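HhaI Restriction Endonuclease (PDB 6UKF) recognises double-stranded DNA at the sequence GCGC and, as a type II restriction endonuclease, hydrolyses the phosphodiester backbone there. Local coordinates at residues R162-K167 and Y183-L188; P170-A175 and K206-K211. All blocks are in the same frame, centred on the assembly; numbering follows the deposited sequence.

In the fold
Both contacts belong to the small DNA-binding lobe, with centres about 9 Å apart, and their segments alternate along the chain. Contact 2 is the core of the lobe: the 169-179 helix rests on an inner strand of the four-stranded antiparallel sheet through aromatic and aliphatic side chains. Contact 1 lies at the margin, where the loop after edge strand 162-163 meets the two-stranded hairpin that follows the same helix; it is smaller and only partly buried. Leu-164 CD1 packs on Phe-172 CB (3.8 Å), joining the two. Each has an apolar side turned inward, while polar groups reach DNA phosphates: in contact 1 Asn-165 and the Lys-167 backbone meet chain B, in contact 2 Lys-211 meets chain C.

Contact 1 (R162-K167 and Y183-L188); sequences RHLNSK and YTMRGL. With EDO (1,2-ethanediol), chain M; EDO (1,2-ethanediol), chain H; nucleotides of chain B.
Leu-164 and Leu-188 join two pieces of the DNA-binding lobe: the loop that leaves edge strand 162-163 of its four-stranded antiparallel sheet, and the turn of the hairpin 184-186/189-191. The link is van der Waals contact, with no hydrogen bond between the segments; much of it is methyl against backbone. Leu-188 lays one methyl, CD1, against the Leu-164 carbonyl O (3.5 Å), while the other, CD2, meets backbone C of Asn-165 at 3.7 Å. Leu-164, with CG anti to its own N (chi1 -178°), answers with CD2, which approaches Leu-188 CD2 to 4.1 Å. Met-185, with two conformers, adds a looser and less certain contact. Ethanediols, probably from the crystallisation liquor, lie over opposite faces of the His-163 ring; that of chain H donates from O2 to the Leu-188 carbonyl O (3.0 Å), while O2 of that of chain M accepts from His-163 N.

The other side of the loop faces the DNA backbone. Asn-165 points its CB away from the hairpin and donates from ND2 to OP2 of DC3 of chain B, although the position of that oxygen is less sure. Its OD1 is hydrogen-bonded to Ser-168 OG, a bond that, together with the less certain one to the phosphate, would limit the rotation of the amide. Lys-167 N donates to OP1 of DC2 of chain B over 3.0 Å, with an N-H...O angle of 150°.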
loop_
_atom_site.group_PDB
_atom_site.type_symbol
_atom_site.label_atom_id
_atom_site.label_comp_id
_atom_site.label_asym_id
_atom_site.label_seq_id
_atom_site.Cartn_x
_atom_site.Cartn_y
_atom_site.Cartn_z
ATOM N N ARG A 162 13.525 8.144 3.160
ATOM C CA ARG A 162 14.407 8.244 2.007
ATOM C C ARG A 162 15.796 7.788 2.430
ATOM O O ARG A 162 16.146 7.813 3.612
ATOM C CB ARG A 162 14.440 9.667 1.431
ATOM C CG ARG A 162 14.829 10.753 2.421
ATOM C CD ARG A 162 14.268 12.092 1.985
ATOM N NE ARG A 162 14.618 13.172 2.903
ATOM C CZ ARG A 162 15.734 13.892 2.831
ATOM N NH1 ARG A 162 16.628 13.656 1.880
ATOM N NH2 ARG A 162 15.958 14.855 3.715
ATOM N N HIS A 163 16.583 7.350 1.454
ATOM C CA HIS A 163 17.933 6.897 1.756
ATOM C C HIS A 163 18.774 8.056 2.266
ATOM O O HIS A 163 18.647 9.191 1.800
ATOM C CB HIS A 163 18.598 6.343 0.499
ATOM C CG HIS A 163 18.037 5.038 0.038
ATOM N ND1 HIS A 163 18.633 4.284 -0.950
ATOM C CD2 HIS A 163 16.938 4.349 0.428
ATOM C CE1 HIS A 163 17.923 3.187 -1.150
ATOM N NE2 HIS A 163 16.890 3.204 -0.328
ATOM N N LEU A 164 19.648 7.764 3.225
ATOM C CA LEU A 164 20.708 8.702 3.555
ATOM C C LEU A 164 21.434 9.100 2.278
ATOM O O LEU A 164 21.684 8.267 1.404
ATOM C CB LEU A 164 21.692 8.045 4.522
ATOM C CG LEU A 164 22.850 8.915 5.013
ATOM C CD1 LEU A 164 22.343 9.964 5.992
ATOM C CD2 LEU A 164 23.930 8.059 5.650
ATOM N N ASN A 165 21.762 10.384 2.167
ATOM C CA ASN A 165 22.432 10.915 0.990
ATOM C C ASN A 165 23.682 11.674 1.415
ATOM O O ASN A 165 23.912 11.930 2.601
ATOM C CB ASN A 165 21.498 11.814 0.168
ATOM C CG ASN A 165 20.816 12.877 1.005
ATOM O OD1 ASN A 165 21.420 13.459 1.906
ATOM N ND2 ASN A 165 19.546 13.133 0.712
ATOM N N SER A 166 24.500 12.028 0.421
ATOM C CA SER A 166 25.766 12.697 0.708
ATOM C C SER A 166 25.541 14.010 1.443
ATOM O O SER A 166 26.282 14.341 2.377
ATOM C CB SER A 166 26.531 12.938 -0.593
ATOM O OG SER A 166 26.752 11.723 -1.287
ATOM N N LYS A 167 24.528 14.777 1.036
ATOM C CA LYS A 167 24.258 16.048 1.699
ATOM C C LYS A 167 23.974 15.858 3.184
ATOM O O LYS A 167 24.329 16.720 3.996
ATOM C CB LYS A 167 23.086 16.756 1.019
ATOM C CG LYS A 167 22.699 18.082 1.659
ATOM C CD LYS A 167 21.514 18.717 0.947
ATOM N N TYR A 183 31.383 3.494 15.243
ATOM C CA TYR A 183 31.027 3.190 13.868
ATOM C C TYR A 183 32.167 3.527 12.922
ATOM O O TYR A 183 33.120 4.227 13.270
ATOM C CB TYR A 183 29.791 3.987 13.443
ATOM C CG TYR A 183 30.094 5.458 13.244
ATOM C CD1 TYR A 183 30.449 5.956 11.996
ATOM C CD2 TYR A 183 30.043 6.348 14.310
ATOM C CE1 TYR A 183 30.738 7.296 11.816
ATOM C CE2 TYR A 183 30.327 7.691 14.137
ATOM C CZ TYR A 183 30.673 8.158 12.889
ATOM O OH TYR A 183 30.957 9.493 12.712
ATOM N N THR A 184 32.027 3.014 11.702
ATOM C CA THR A 184 32.823 3.391 10.548
ATOM C C THR A 184 31.868 3.482 9.369
ATOM O O THR A 184 30.961 2.655 9.243
ATOM C CB THR A 184 33.874 2.317 10.243
ATOM O OG1 THR A 184 34.739 2.149 11.373
ATOM C CG2 THR A 184 34.701 2.692 9.014
ATOM N N MET A 185 32.058 4.484 8.515
ATOM C CA MET A 185 31.250 4.652 7.313
ATOM C C MET A 185 32.072 4.268 6.093
ATOM O O MET A 185 33.232 4.676 5.966
ATOM C CB MET A 185 30.798 6.102 7.118
ATOM C CG MET A 185 29.898 6.674 8.195
ATOM S SD MET A 185 28.267 5.904 8.300
ATOM C CE MET A 185 27.623 6.130 6.642
ATOM N N ARG A 186 31.466 3.494 5.200
ATOM C CA ARG A 186 32.039 3.156 3.902
ATOM C C ARG A 186 31.093 3.782 2.882
ATOM O O ARG A 186 30.082 3.182 2.509
ATOM C CB ARG A 186 32.143 1.647 3.724
ATOM N N GLY A 187 31.412 4.996 2.444
ATOM C CA GLY A 187 30.443 5.755 1.674
ATOM C C GLY A 187 29.237 6.065 2.539
ATOM O O GLY A 187 29.358 6.606 3.644
ATOM N N LEU A 188 28.053 5.714 2.043
ATOM C CA LEU A 188 26.816 5.892 2.789
ATOM C C LEU A 188 26.439 4.665 3.608
ATOM O O LEU A 188 25.420 4.696 4.307
ATOM C CB LEU A 188 25.676 6.246 1.832
ATOM C CG LEU A 188 25.879 7.564 1.081
ATOM C CD1 LEU A 188 24.829 7.733 -0.001
ATOM C CD2 LEU A 188 25.850 8.737 2.053
HETATM C C1 EDO M . 13.895 5.728 -0.467
HETATM O O1 EDO M . 13.581 4.331 -0.484
HETATM C C2 EDO M . 15.026 6.021 -1.444
HETATM O O2 EDO M . 15.474 7.368 -1.251
HETATM C C1 EDO H . 21.315 4.479 2.081
HETATM O O1 EDO H . 20.066 4.082 2.657
HETATM C C2 EDO H . 22.406 3.516 2.539
HETATM O O2 EDO H . 22.644 3.694 3.938
ATOM P P DC B 2 22.363 14.196 -2.724
ATOM O OP1 DC B 2 23.411 14.592 -1.756
ATOM O OP2 DC B 2 22.058 12.762 -2.939
ATOM O "O5'" DC B 2 21.016 14.963 -2.333
ATOM C "C5'" DC B 2 21.029 16.379 -2.179
ATOM C "C4'" DC B 2 19.618 16.922 -2.026
ATOM O "O4'" DC B 2 18.883 16.729 -3.258
ATOM C "C3'" DC B 2 18.789 16.254 -0.924
ATOM O "O3'" DC B 2 18.362 17.244 0.011
ATOM C "C2'" DC B 2 17.619 15.590 -1.662
ATOM C "C1'" DC B 2 17.547 16.387 -2.956
ATOM N N1 DC B 2 16.971 15.650 -4.119
ATOM C C2 DC B 2 15.871 16.192 -4.804
ATOM O O2 DC B 2 15.390 17.267 -4.424
ATOM N N3 DC B 2 15.363 15.517 -5.863
ATOM C C4 DC B 2 15.908 14.363 -6.245
ATOM N N4 DC B 2 15.371 13.736 -7.296
ATOM C C5 DC B 2 17.028 13.797 -5.567
ATOM C C6 DC B 2 17.524 14.470 -4.522
ATOM P P DC B 3 17.858 16.829 1.476
ATOM O OP1 DC B 3 18.439 17.795 2.433
ATOM O OP2 DC B 3 18.120 15.386 1.655
ATOM O "O5'" DC B 3 16.283 17.080 1.410
ATOM C "C5'" DC B 3 15.791 18.381 1.094
ATOM C "C4'" DC B 3 14.313 18.327 0.763
ATOM O "O4'" DC B 3 14.129 17.683 -0.521
ATOM C "C3'" DC B 3 13.467 17.541 1.769
ATOM O "O3'" DC B 3 12.438 18.383 2.287
ATOM C "C2'" DC B 3 12.925 16.349 0.968
ATOM C "C1'" DC B 3 12.992 16.852 -0.468
ATOM N N1 DC B 3 13.138 15.787 -1.502
ATOM C C2 DC B 3 12.250 15.751 -2.584
ATOM O O2 DC B 3 11.351 16.599 -2.659
ATOM N N3 DC B 3 12.397 14.783 -3.522
ATOM C C4 DC B 3 13.379 13.887 -3.407
ATOM N N4 DC B 3 13.486 12.950 -4.355
ATOM C C5 DC B 3 14.296 13.911 -2.316
ATOM C C6 DC B 3 14.143 14.872 -1.399
#

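Contact 2 (P170-A175 and K206-K211); sequences PDFKQA and KDFLIK. With nucleotides of chain C.
A helix laid over one face of an antiparallel sheet is the central element of this small lobe, and Phe-172 of the helix and Phe-208 of the sheet carry the contact. Helix 170-175 passes strand 207-211 at an axis separation of 10.2 Å and an angle of 75°, so it runs across the strand rather than along it. The two rings form an edge-to-face pair, centroids 5.0 Å apart and planes at 61°. Phe-172 supplies the edge: its CD1 sits over the Phe-208 face, displaced toward the rim, at 3.5 Å from CG of Phe-208. Phe-172 CB lies over the same ring and adds a CH-pi contact, 4.2 Å from CB to the ring centroid. With CG anti to the backbone N (chi1 -179°), the Phe-172 ring reaches past Phe-208, and its CZ meets CD1 of Ile-210 at 4.0 Å, the methyl lying at the edge of the Phe-172 ring, near its plane. Ala-175 CB approaches the Phe-208 ring obliquely, 4.3 Å from Phe-208 CE2.

Charged groups stay at the margins. Asp-171 and Lys-206 are near each other without forming a salt bridge. Lys-211, its chain bent at three successive torsions, donates from NZ to OP1 of DG7 of chain C at 2.9 Å. On the DNA side of the strand Leu-209 adds an apolar touch, CD2 to C3' of DC6 of chain C at 3.6 Å.

Around this centre, Phe-208 is flanked by Ile-201 of strand 199-202 and Ile-221 of strand 217-221, while Leu-190 of strand 189-191 packs on both Phe-172 and Ile-210.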
loop_
_atom_site.group_PDB
_atom_site.type_symbol
_atom_site.label_atom_id
_atom_site.label_comp_id
_atom_site.label_asym_id
_atom_site.label_seq_id
_atom_site.Cartn_x
_atom_site.Cartn_y
_atom_site.Cartn_z
ATOM N N PRO A 170 27.218 14.335 6.746
ATOM C CA PRO A 170 27.795 15.005 7.927
ATOM C C PRO A 170 26.855 15.048 9.121
ATOM O O PRO A 170 27.277 14.756 10.248
ATOM C CB PRO A 170 28.144 16.403 7.397
ATOM C CG PRO A 170 28.323 16.217 5.939
ATOM C CD PRO A 170 27.343 15.160 5.533
ATOM N N ASP A 171 25.587 15.413 8.910
ATOM C CA ASP A 171 24.644 15.430 10.023
ATOM C C ASP A 171 24.498 14.048 10.639
ATOM O O ASP A 171 24.366 13.917 11.862
ATOM C CB ASP A 171 23.278 15.946 9.570
ATOM C CG ASP A 171 23.250 17.449 9.394
ATOM O OD1 ASP A 171 22.375 17.944 8.656
ATOM O OD2 ASP A 171 24.112 18.133 9.982
ATOM N N PHE A 172 24.513 13.000 9.814
ATOM C CA PHE A 172 24.360 11.657 10.357
ATOM C C PHE A 172 25.581 11.247 11.172
ATOM O O PHE A 172 25.446 10.685 12.264
ATOM C CB PHE A 172 24.087 10.640 9.254
ATOM C CG PHE A 172 23.892 9.253 9.778
ATOM C CD1 PHE A 172 22.830 8.971 10.620
ATOM C CD2 PHE A 172 24.779 8.238 9.461
ATOM C CE1 PHE A 172 22.645 7.703 11.128
ATOM C CE2 PHE A 172 24.598 6.964 9.965
ATOM C CZ PHE A 172 23.528 6.696 10.800
ATOM N N LYS A 173 26.785 11.499 10.650
ATOM C CA LYS A 173 27.989 11.219 11.424
ATOM C C LYS A 173 27.977 11.978 12.744
ATOM O O LYS A 173 28.385 11.442 13.781
ATOM C CB LYS A 173 29.233 11.581 10.616
ATOM C CG LYS A 173 29.522 10.640 9.459
ATOM C CD LYS A 173 30.831 10.999 8.763
ATOM C CE LYS A 173 31.117 10.052 7.608
ATOM N NZ LYS A 173 32.251 10.497 6.761
ATOM N N GLN A 174 27.512 13.229 12.726
ATOM C CA GLN A 174 27.458 14.011 13.958
ATOM C C GLN A 174 26.389 13.478 14.907
ATOM O O GLN A 174 26.576 13.506 16.129
ATOM C CB GLN A 174 27.251 15.490 13.625
ATOM C CG GLN A 174 28.487 16.123 12.995
ATOM C CD GLN A 174 28.276 17.551 12.535
ATOM O OE1 GLN A 174 27.376 18.245 13.006
ATOM N NE2 GLN A 174 29.113 17.998 11.608
ATOM N N ALA A 175 25.279 12.968 14.368
ATOM C CA ALA A 175 24.275 12.333 15.218
ATOM C C ALA A 175 24.830 11.072 15.877
ATOM O O ALA A 175 24.581 10.823 17.062
ATOM C CB ALA A 175 23.015 12.013 14.411
ATOM N N LYS A 206 16.680 16.109 11.430
ATOM C CA LYS A 206 16.487 14.878 10.680
ATOM C C LYS A 206 16.409 13.719 11.658
ATOM O O LYS A 206 17.256 13.591 12.548
ATOM C CB LYS A 206 17.611 14.645 9.667
ATOM C CG LYS A 206 17.500 15.526 8.428
ATOM C CD LYS A 206 18.427 15.068 7.309
ATOM C CE LYS A 206 18.164 15.844 6.024
ATOM N NZ LYS A 206 18.619 17.258 6.108
ATOM N N ASP A 207 15.379 12.894 11.502
ATOM C CA ASP A 207 15.240 11.658 12.254
ATOM C C ASP A 207 15.761 10.530 11.373
ATOM O O ASP A 207 15.272 10.335 10.254
ATOM C CB ASP A 207 13.779 11.413 12.628
ATOM C CG ASP A 207 13.194 12.533 13.469
ATOM O OD1 ASP A 207 13.885 13.069 14.271
ATOM O OD2 ASP A 207 11.926 12.874 13.258
ATOM N N PHE A 208 16.758 9.807 11.868
ATOM C CA PHE A 208 17.396 8.739 11.116
ATOM C C PHE A 208 16.925 7.393 11.647
ATOM O O PHE A 208 16.593 7.252 12.827
ATOM C CB PHE A 208 18.923 8.825 11.216
ATOM C CG PHE A 208 19.497 10.108 10.685
ATOM C CD1 PHE A 208 19.681 10.292 9.325
ATOM C CD2 PHE A 208 19.855 11.129 11.548
ATOM C CE1 PHE A 208 20.207 11.473 8.837
ATOM C CE2 PHE A 208 20.380 12.313 11.066
ATOM C CZ PHE A 208 20.557 12.483 9.708
ATOM N N LEU A 209 16.890 6.408 10.757
ATOM C CA LEU A 209 16.560 5.034 11.108
ATOM C C LEU A 209 17.637 4.135 10.525
ATOM O O LEU A 209 18.016 4.295 9.361
ATOM C CB LEU A 209 15.190 4.638 10.550
ATOM C CG LEU A 209 14.757 3.185 10.765
ATOM C CD1 LEU A 209 14.581 2.876 12.242
ATOM C CD2 LEU A 209 13.473 2.906 9.999
ATOM N N ILE A 210 18.122 3.196 11.331
ATOM C CA ILE A 210 19.220 2.312 10.956
ATOM C C ILE A 210 18.671 0.897 10.826
ATOM O O ILE A 210 17.995 0.400 11.736
ATOM C CB ILE A 210 20.358 2.381 11.989
ATOM C CG1 ILE A 210 20.876 3.820 12.104
ATOM C CG2 ILE A 210 21.486 1.437 11.609
ATOM C CD1 ILE A 210 21.776 4.061 13.294
ATOM N N LYS A 211 18.955 0.257 9.692
ATOM C CA LYS A 211 18.478 -1.086 9.397
ATOM C C LYS A 211 19.639 -1.931 8.901
ATOM O O LYS A 211 20.458 -1.474 8.096
ATOM C CB LYS A 211 17.390 -1.076 8.316
ATOM C CG LYS A 211 16.192 -0.190 8.624
ATOM C CD LYS A 211 15.277 -0.808 9.676
ATOM C CE LYS A 211 14.196 -1.683 9.046
ATOM N NZ LYS A 211 12.991 -0.916 8.644
ATOM P P DG C 7 12.406 1.913 6.070
ATOM O OP1 DG C 7 13.364 0.841 6.422
ATOM O OP2 DG C 7 12.870 3.314 6.017
ATOM O "O5'" DG C 7 11.745 1.540 4.657
ATOM C "C5'" DG C 7 11.373 0.190 4.387
ATOM C "C4'" DG C 7 11.187 -0.058 2.901
ATOM O "O4'" DG C 7 9.912 0.499 2.462
ATOM C "C3'" DG C 7 12.228 0.569 1.977
ATOM O "O3'" DG C 7 12.398 -0.270 0.824
ATOM C "C2'" DG C 7 11.622 1.934 1.658
ATOM C "C1'" DG C 7 10.130 1.624 1.616
ATOM N N9 DG C 7 9.272 2.697 2.097
ATOM C C8 DG C 7 9.463 3.470 3.215
ATOM N N7 DG C 7 8.511 4.337 3.416
ATOM C C5 DG C 7 7.621 4.110 2.374
ATOM C C6 DG C 7 6.397 4.746 2.066
ATOM O O6 DG C 7 5.834 5.662 2.677
ATOM N N1 DG C 7 5.812 4.213 0.921
ATOM C C2 DG C 7 6.346 3.196 0.168
ATOM N N2 DG C 7 5.639 2.816 -0.905
ATOM N N3 DG C 7 7.490 2.591 0.446
ATOM C C4 DG C 7 8.071 3.098 1.558
ATOM P P DC C 6 8.376 5.714 10.457
ATOM O OP1 DC C 6 8.509 5.441 11.904
ATOM O OP2 DC C 6 8.586 7.091 9.959
ATOM O "O5'" DC C 6 9.370 4.763 9.643
ATOM C "C5'" DC C 6 9.496 3.394 10.009
ATOM C "C4'" DC C 6 9.623 2.500 8.793
ATOM O "O4'" DC C 6 8.341 2.433 8.095
ATOM C "C3'" DC C 6 10.628 2.947 7.729
ATOM O "O3'" DC C 6 11.195 1.794 7.115
ATOM C "C2'" DC C 6 9.761 3.763 6.778
ATOM C "C1'" DC C 6 8.497 2.913 6.763
ATOM N N1 DC C 6 7.244 3.609 6.370
ATOM C C2 DC C 6 6.300 2.902 5.632
ATOM O O2 DC C 6 6.542 1.731 5.322
ATOM N N3 DC C 6 5.149 3.519 5.270
ATOM C C4 DC C 6 4.925 4.782 5.631
ATOM N N4 DC C 6 3.773 5.345 5.253
ATOM C C5 DC C 6 5.875 5.521 6.397
ATOM C C6 DC C 6 7.010 4.900 6.745
#